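SusD superfamily protein (Bacteroides thetaiotaomicron VPI-5482, PDB 3HDX) probably binds polysaccharide at the outer membrane as a SusD-family protein, contributing to carbohydrate uptake by this gut bacterium. Local coordinates at residues 408-420 / 431-443. Residues are numbered along the deposited sequence; the frame is centred on the assembly and turned at random.
Sequences NRESLIAEIFEER and WYDLVRRQKLMKD. With EDO (1,2-ethanediol), chain D; EDO (1,2-ethanediol), chain E.
Phe417 packs as a knob into a hole formed by Asp433, Arg436, Arg437 and Leu440, where two antiparallel helices run with their axes 10.3 Å apart. Arg437 CB lies 3.5 Å from the centroid of the Phe417 ring, almost on its normal, a CH-pi contact over the face, while Leu440 CD1 meets the ring edge. With CG anti to the backbone N (chi1 -179°), the extended Arg437 chain passes along the ring and delivers its guanidinium end-on to Asp443. The apolar seam continues through Ile413, whose CG2 touches the selenium of Met441 at 3.6 Å, and Ala414 CB, which meets Met441 CE.

At the other end, Arg420 grips Asp433 side-on in a salt bridge: NE reaches OD2 at 2.8 Å from above the carboxylate plane, and NH2 uses the syn lone pair of OD1 at 3.1 Å. Arg436 closes on the same OD1 with both terminal nitrogens. A lysine in place of Asp433 would probably leave both guanidinium groups without their shared counter-charge and set them against a third cation. Asp365 and Glu372 of helix 363-376 also pair with Arg420 and Arg436, respectively.

Two waters bridge the helices, one linking Arg409 NH2 to Leu440 O, the other joining Ala414 O and Glu418 OE2 to Arg437 NE. The whole forms an antiparallel helical hairpin within the SusD family region, backed by helix 363-376 in this predominantly helical, TPR-related fold.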
# COMPACT_ATOMS: atom_id res chain seq x y z
N ASN A 408 18.52 -17.51 -16.60
CA ASN A 408 19.24 -16.76 -15.56
C ASN A 408 18.19 -16.23 -14.57
O ASN A 408 17.41 -15.33 -14.92
CB ASN A 408 20.09 -15.65 -16.18
CG ASN A 408 20.93 -14.93 -15.16
OD1 ASN A 408 20.43 -14.46 -14.16
ND2 ASN A 408 22.24 -14.82 -15.43
N ARG A 409 18.21 -16.78 -13.37
CA ARG A 409 17.27 -16.42 -12.27
C ARG A 409 17.31 -14.92 -11.96
O ARG A 409 16.26 -14.29 -11.83
CB ARG A 409 17.60 -17.24 -10.99
CG ARG A 409 16.86 -16.88 -9.70
CD ARG A 409 17.49 -17.68 -8.48
NE ARG A 409 17.11 -17.22 -7.13
CZ ARG A 409 17.74 -16.28 -6.38
NH1 ARG A 409 18.84 -15.64 -6.80
NH2 ARG A 409 17.27 -15.98 -5.17
N GLU A 410 18.50 -14.34 -11.91
CA GLU A 410 18.64 -12.93 -11.55
C GLU A 410 18.09 -12.02 -12.68
O GLU A 410 17.45 -11.00 -12.40
CB GLU A 410 20.07 -12.62 -11.14
CG GLU A 410 20.50 -13.29 -9.83
CD GLU A 410 20.78 -14.81 -9.93
OE1 GLU A 410 21.22 -15.32 -10.99
OE2 GLU A 410 20.50 -15.51 -8.94
N SER A 411 18.28 -12.43 -13.94
CA SER A 411 17.75 -11.67 -15.08
C SER A 411 16.22 -11.64 -14.99
O SER A 411 15.59 -10.60 -15.24
CB SER A 411 18.16 -12.27 -16.44
OG SER A 411 19.56 -12.19 -16.65
N LEU A 412 15.61 -12.79 -14.65
CA LEU A 412 14.15 -12.87 -14.49
C LEU A 412 13.68 -12.05 -13.29
O LEU A 412 12.68 -11.33 -13.39
CB LEU A 412 13.69 -14.34 -14.43
CG LEU A 412 12.18 -14.56 -14.21
CD1 LEU A 412 11.41 -13.85 -15.33
CD2 LEU A 412 11.81 -16.05 -14.18
N ILE A 413 14.39 -12.15 -12.17
CA ILE A 413 14.04 -11.30 -10.99
C ILE A 413 14.06 -9.82 -11.36
O ILE A 413 13.09 -9.12 -11.10
CB ILE A 413 14.97 -11.57 -9.77
CG1 ILE A 413 14.70 -12.95 -9.19
CG2 ILE A 413 14.82 -10.44 -8.68
CD1 ILE A 413 15.85 -13.43 -8.26
N ALA A 414 15.09 -9.39 -12.07
CA ALA A 414 15.20 -7.97 -12.44
C ALA A 414 13.98 -7.58 -13.31
O ALA A 414 13.37 -6.52 -13.11
CB ALA A 414 16.54 -7.66 -13.13
N GLU A 415 13.60 -8.44 -14.24
CA GLU A 415 12.46 -8.16 -15.12
C GLU A 415 11.10 -8.12 -14.39
O GLU A 415 10.27 -7.26 -14.68
CB GLU A 415 12.41 -9.07 -16.34
CG GLU A 415 11.30 -8.75 -17.33
CD GLU A 415 11.35 -7.34 -17.89
OE1 GLU A 415 12.43 -6.69 -17.90
OE2 GLU A 415 10.27 -6.90 -18.32
N ILE A 416 10.92 -9.01 -13.43
CA ILE A 416 9.72 -8.98 -12.57
C ILE A 416 9.63 -7.62 -11.87
O ILE A 416 8.55 -7.01 -11.83
CB ILE A 416 9.71 -10.11 -11.54
CG1 ILE A 416 9.55 -11.48 -12.24
CG2 ILE A 416 8.56 -9.94 -10.52
CD1 ILE A 416 9.90 -12.69 -11.43
N PHE A 417 10.77 -7.14 -11.33
CA PHE A 417 10.77 -5.79 -10.73
C PHE A 417 10.52 -4.65 -11.74
O PHE A 417 9.87 -3.68 -11.38
CB PHE A 417 11.98 -5.57 -9.85
CG PHE A 417 11.84 -6.24 -8.54
CD1 PHE A 417 11.03 -5.67 -7.55
CD2 PHE A 417 12.45 -7.46 -8.27
CE1 PHE A 417 10.86 -6.29 -6.32
CE2 PHE A 417 12.28 -8.06 -7.05
CZ PHE A 417 11.48 -7.50 -6.08
N GLU A 418 10.96 -4.79 -12.99
CA GLU A 418 10.63 -3.78 -14.00
C GLU A 418 9.14 -3.83 -14.33
O GLU A 418 8.54 -2.80 -14.60
CB GLU A 418 11.44 -3.97 -15.29
CG GLU A 418 12.92 -3.74 -15.08
CD GLU A 418 13.27 -2.38 -14.47
OE1 GLU A 418 12.71 -1.37 -14.92
OE2 GLU A 418 14.11 -2.34 -13.54
N GLU A 419 8.55 -5.03 -14.33
CA GLU A 419 7.10 -5.14 -14.56
C GLU A 419 6.32 -4.48 -13.40
O GLU A 419 5.31 -3.79 -13.62
CB GLU A 419 6.65 -6.57 -14.83
CG GLU A 419 5.22 -6.64 -15.42
CD GLU A 419 5.07 -6.01 -16.80
OE1 GLU A 419 6.06 -5.91 -17.56
OE2 GLU A 419 3.93 -5.66 -17.14
N ARG A 420 6.75 -4.72 -12.17
CA ARG A 420 6.14 -4.01 -11.04
C ARG A 420 6.30 -2.48 -11.18
O ARG A 420 5.40 -1.70 -10.83
CB ARG A 420 6.79 -4.47 -9.72
CG ARG A 420 6.48 -5.90 -9.36
CD ARG A 420 7.04 -6.33 -7.99
NE ARG A 420 6.45 -5.59 -6.87
CZ ARG A 420 5.30 -5.88 -6.27
NH1 ARG A 420 4.61 -7.00 -6.54
NH2 ARG A 420 4.87 -5.08 -5.31
N TRP A 431 9.60 2.23 -3.98
CA TRP A 431 10.70 2.29 -3.00
C TRP A 431 10.85 0.94 -2.26
O TRP A 431 11.94 0.40 -2.16
CB TRP A 431 10.49 3.44 -2.00
CG TRP A 431 11.40 3.30 -0.83
CD1 TRP A 431 11.03 2.93 0.42
CD2 TRP A 431 12.83 3.37 -0.82
NE1 TRP A 431 12.14 2.79 1.22
CE2 TRP A 431 13.27 3.06 0.48
CE3 TRP A 431 13.78 3.68 -1.79
CZ2 TRP A 431 14.62 3.08 0.85
CZ3 TRP A 431 15.13 3.68 -1.44
CH2 TRP A 431 15.54 3.39 -0.13
N TYR A 432 9.75 0.41 -1.75
CA TYR A 432 9.79 -0.86 -1.03
C TYR A 432 10.26 -2.00 -1.96
O TYR A 432 11.05 -2.85 -1.57
CB TYR A 432 8.43 -1.18 -0.41
CG TYR A 432 7.89 -0.06 0.42
CD1 TYR A 432 8.53 0.32 1.60
CD2 TYR A 432 6.80 0.69 -0.01
CE1 TYR A 432 8.07 1.39 2.33
CE2 TYR A 432 6.31 1.76 0.72
CZ TYR A 432 6.96 2.12 1.90
OH TYR A 432 6.46 3.16 2.66
N ASP A 433 9.77 -1.97 -3.20
CA ASP A 433 10.18 -2.90 -4.23
C ASP A 433 11.67 -2.79 -4.51
O ASP A 433 12.35 -3.81 -4.69
CB ASP A 433 9.41 -2.67 -5.52
CG ASP A 433 7.96 -3.14 -5.44
OD1 ASP A 433 7.51 -3.73 -4.44
OD2 ASP A 433 7.24 -2.94 -6.44
N LEU A 434 12.23 -1.57 -4.50
CA LEU A 434 13.68 -1.41 -4.75
C LEU A 434 14.49 -2.11 -3.67
O LEU A 434 15.52 -2.73 -3.98
CB LEU A 434 14.05 0.07 -4.82
CG LEU A 434 13.86 0.74 -6.18
CD1 LEU A 434 13.99 2.25 -6.03
CD2 LEU A 434 14.90 0.21 -7.17
N VAL A 435 14.01 -2.01 -2.43
CA VAL A 435 14.68 -2.67 -1.29
C VAL A 435 14.58 -4.20 -1.42
O VAL A 435 15.58 -4.90 -1.34
CB VAL A 435 14.14 -2.16 0.08
CG1 VAL A 435 14.73 -2.97 1.25
CG2 VAL A 435 14.39 -0.62 0.26
N ARG A 436 13.37 -4.74 -1.67
CA ARG A 436 13.25 -6.21 -1.81
C ARG A 436 14.09 -6.70 -3.00
O ARG A 436 14.75 -7.72 -2.93
CB ARG A 436 11.80 -6.66 -2.00
CG ARG A 436 10.91 -6.35 -0.81
CD ARG A 436 9.67 -7.24 -0.76
NE ARG A 436 9.06 -7.35 -2.07
CZ ARG A 436 8.40 -6.37 -2.69
NH1 ARG A 436 8.12 -5.20 -2.07
NH2 ARG A 436 8.00 -6.56 -3.95
N ARG A 437 14.03 -5.96 -4.11
CA ARG A 437 14.86 -6.27 -5.28
C ARG A 437 16.35 -6.29 -4.93
O ARG A 437 17.04 -7.24 -5.31
CB ARG A 437 14.64 -5.23 -6.38
CG ARG A 437 15.44 -5.46 -7.67
CD ARG A 437 15.55 -4.23 -8.52
NE ARG A 437 16.46 -4.48 -9.65
CZ ARG A 437 17.77 -4.55 -9.55
NH1 ARG A 437 18.39 -4.33 -8.38
NH2 ARG A 437 18.50 -4.81 -10.63
N GLN A 438 16.81 -5.30 -4.17
CA GLN A 438 18.22 -5.26 -3.86
C GLN A 438 18.67 -6.46 -3.02
O GLN A 438 19.75 -7.02 -3.22
CB GLN A 438 18.59 -3.96 -3.16
CG GLN A 438 20.12 -3.82 -2.97
CD GLN A 438 20.94 -3.98 -4.26
OE1 GLN A 438 22.01 -4.61 -4.23
NE2 GLN A 438 20.47 -3.38 -5.38
N LYS A 439 17.82 -6.86 -2.09
CA LYS A 439 18.12 -8.01 -1.24
C LYS A 439 18.29 -9.30 -2.01
O LYS A 439 19.09 -10.16 -1.62
CB LYS A 439 17.08 -8.14 -0.13
CG LYS A 439 17.14 -6.95 0.91
CD LYS A 439 15.91 -6.86 1.82
CE LYS A 439 15.80 -8.05 2.76
NZ LYS A 439 14.49 -7.99 3.50
N LEU A 440 17.54 -9.43 -3.11
CA LEU A 440 17.65 -10.60 -3.99
C LEU A 440 18.78 -10.48 -5.01
O LEU A 440 19.51 -11.44 -5.21
CB LEU A 440 16.36 -10.84 -4.78
CG LEU A 440 15.17 -11.44 -4.03
CD1 LEU A 440 13.81 -11.21 -4.78
CD2 LEU A 440 15.41 -12.88 -3.69
N MSE A 441 18.89 -9.31 -5.66
CA MSE A 441 19.87 -9.12 -6.73
C MSE A 441 21.28 -8.95 -6.22
O MSE A 441 22.22 -9.45 -6.84
CB MSE A 441 19.49 -7.90 -7.62
CG MSE A 441 18.14 -8.07 -8.35
SE MSE A 441 18.16 -9.43 -9.70
CE MSE A 441 19.55 -8.64 -10.84
N LYS A 442 21.43 -8.20 -5.13
CA LYS A 442 22.72 -7.87 -4.52
C LYS A 442 23.68 -7.24 -5.55
O LYS A 442 24.90 -7.51 -5.53
CB LYS A 442 23.34 -9.11 -3.83
CG LYS A 442 22.42 -9.72 -2.76
CD LYS A 442 23.03 -10.97 -2.12
CE LYS A 442 22.04 -11.60 -1.20
N ASP A 443 23.13 -6.41 -6.43
CA ASP A 443 23.88 -5.81 -7.54
C ASP A 443 24.37 -4.39 -7.29
O ASP A 443 24.87 -3.77 -8.21
CB ASP A 443 23.10 -5.92 -8.87
CG ASP A 443 21.82 -5.12 -8.91
OD1 ASP A 443 21.32 -4.61 -7.87
OD2 ASP A 443 21.28 -5.02 -10.04
C1 EDO D . 13.99 -4.58 5.15
O1 EDO D . 13.60 -5.37 4.01
C2 EDO D . 15.50 -4.65 5.24
O2 EDO D . 15.93 -6.02 5.35
C1 EDO E . 15.95 -1.20 -10.96
O1 EDO E . 14.56 -0.96 -11.26
C2 EDO E . 16.81 -0.12 -11.57
O2 EDO E . 16.44 1.13 -10.98
O HOH W 1 19.28 -13.91 -4.15
O HOH W 2 14.87 -4.51 -12.00